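Local coordinates for calcium uptake protein 2, mitochondrial (Homo sapiens, PDB 6LB7) that probably senses calcium through EF-hands as a regulator of mitochondrial calcium uptake by the calcium uniporter, at residues S70-F73 and R74-D78. Residues are numbered along the deposited sequence; the frame is centred on the assembly and turned at random.
Sequences STFF and RDLGD
Arg-74 reaches back over the start of the short helix 72-76 to the carbonyl of Ser-70. Its chain bends at chi3 (-65°), which swings the guanidinium toward that oxygen. Arg-74 NH2 donates to Ser-70 O at 2.8 Å, with the oxygen at the guanidinium edge, in its plane. Thr-71 CG2 lies 3.8 Å from Arg-74 NH2, and the two side chains cross at about a right angle. Arg-74 NE forms a salt bridge with Glu-186 of helix 173-196, and Arg-74 NH2 one with Glu-189. Replacing Arg-74 by an alanine would probably leave Ser-70 O without this donor and both glutamates without their cationic mate. At the N-cap position, Thr-71 OG1 donates to Asp-75 OD1 at 2.7 Å, from above the carboxylate plane. Asp-75 N closes the turn on Thr-71 O. On the buried side, Phe-72, with CG anti to the backbone N (chi1 178°), turns a ring face to Leu-76. Leu-76 CD1 sits over it in a CH-pi contact, 3.9 Å from the Phe-72 centroid. Phe-73 packs on Leu-183 and Leu-34. Gly-77 leaves the helix with positive phi, its N hydrogen-bonded to Phe-73 O. The arrangement is a short amphipathic helix, its phenylalanines buried and its arginine held by helix 173-196.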
loop_
_atom_site.group_PDB
_atom_site.type_symbol
_atom_site.label_atom_id
_atom_site.label_comp_id
_atom_site.label_asym_id
_atom_site.label_seq_id
_atom_site.Cartn_x
_atom_site.Cartn_y
_atom_site.Cartn_z
ATOM N N SER B 70 26.663 -11.302 5.266
ATOM C CA SER B 70 25.495 -12.022 5.753
ATOM C C SER B 70 25.770 -12.901 6.974
ATOM O O SER B 70 24.918 -13.721 7.320
ATOM C CB SER B 70 24.911 -12.879 4.631
ATOM O OG SER B 70 25.850 -13.838 4.196
ATOM N N THR B 71 26.915 -12.774 7.644
ATOM C CA THR B 71 27.123 -13.490 8.894
ATOM C C THR B 71 27.319 -12.547 10.065
ATOM O O THR B 71 27.750 -12.993 11.137
ATOM C CB THR B 71 28.312 -14.444 8.804
ATOM O OG1 THR B 71 29.525 -13.684 8.651
ATOM C CG2 THR B 71 28.124 -15.392 7.621
ATOM N N PHE B 72 26.971 -11.270 9.898
ATOM C CA PHE B 72 27.182 -10.273 10.943
ATOM C C PHE B 72 26.562 -10.688 12.278
ATOM O O PHE B 72 27.211 -10.607 13.322
ATOM C CB PHE B 72 26.606 -8.927 10.476
ATOM C CG PHE B 72 26.717 -7.815 11.491
ATOM C CD1 PHE B 72 27.933 -7.173 11.709
ATOM C CD2 PHE B 72 25.602 -7.395 12.211
ATOM C CE1 PHE B 72 28.036 -6.139 12.627
ATOM C CE2 PHE B 72 25.707 -6.362 13.128
ATOM C CZ PHE B 72 26.925 -5.727 13.326
ATOM N N PHE B 73 25.281 -11.084 12.280
ATOM C CA PHE B 73 24.672 -11.407 13.576
ATOM C C PHE B 73 25.187 -12.744 14.107
ATOM O O PHE B 73 25.428 -12.880 15.310
ATOM C CB PHE B 73 23.133 -11.395 13.490
ATOM C CG PHE B 73 22.549 -10.013 13.275
ATOM C CD1 PHE B 73 22.194 -9.208 14.354
ATOM C CD2 PHE B 73 22.410 -9.499 11.991
ATOM C CE1 PHE B 73 21.692 -7.921 14.151
ATOM C CE2 PHE B 73 21.906 -8.219 11.779
ATOM C CZ PHE B 73 21.548 -7.424 12.858
ATOM N N ARG B 74 25.362 -13.743 13.225
ATOM C CA ARG B 74 25.860 -15.052 13.675
ATOM C C ARG B 74 27.294 -14.967 14.178
ATOM O O ARG B 74 27.647 -15.669 15.127
ATOM C CB ARG B 74 25.758 -16.097 12.544
ATOM C CG ARG B 74 24.329 -16.660 12.378
ATOM C CD ARG B 74 24.152 -17.514 11.091
ATOM N NE ARG B 74 24.315 -16.735 9.860
ATOM C CZ ARG B 74 24.327 -17.255 8.639
ATOM N NH1 ARG B 74 24.167 -18.567 8.474
ATOM N NH2 ARG B 74 24.494 -16.469 7.578
ATOM N N ASP B 75 28.134 -14.115 13.571
ATOM C CA ASP B 75 29.494 -13.939 14.080
ATOM C C ASP B 75 29.499 -13.317 15.474
ATOM O O ASP B 75 30.254 -13.755 16.347
ATOM C CB ASP B 75 30.322 -13.091 13.115
ATOM C CG ASP B 75 30.575 -13.792 11.804
ATOM O OD1 ASP B 75 30.935 -13.115 10.830
ATOM O OD2 ASP B 75 30.375 -15.024 11.727
ATOM N N LEU B 76 28.675 -12.292 15.704
ATOM C CA LEU B 76 28.642 -11.654 17.020
ATOM C C LEU B 76 28.137 -12.593 18.107
ATOM O O LEU B 76 28.652 -12.585 19.228
ATOM C CB LEU B 76 27.762 -10.408 16.979
ATOM C CG LEU B 76 28.351 -9.227 16.214
ATOM C CD1 LEU B 76 27.277 -8.151 16.034
ATOM C CD2 LEU B 76 29.558 -8.697 16.975
ATOM N N GLY B 77 27.106 -13.366 17.824
ATOM C CA GLY B 77 26.591 -14.256 18.859
ATOM C C GLY B 77 26.097 -13.474 20.058
ATOM O O GLY B 77 25.264 -12.568 19.928
ATOM N N ASP B 78 26.623 -13.805 21.251
ATOM C CA ASP B 78 26.227 -13.131 22.488
ATOM C C ASP B 78 26.972 -11.822 22.705
ATOM O O ASP B 78 26.705 -11.111 23.688
ATOM C CB ASP B 78 26.452 -14.040 23.700
ATOM C CG ASP B 78 25.264 -14.958 23.980
ATOM O OD1 ASP B 78 24.090 -14.575 23.715
ATOM O OD2 ASP B 78 25.504 -16.067 24.490
#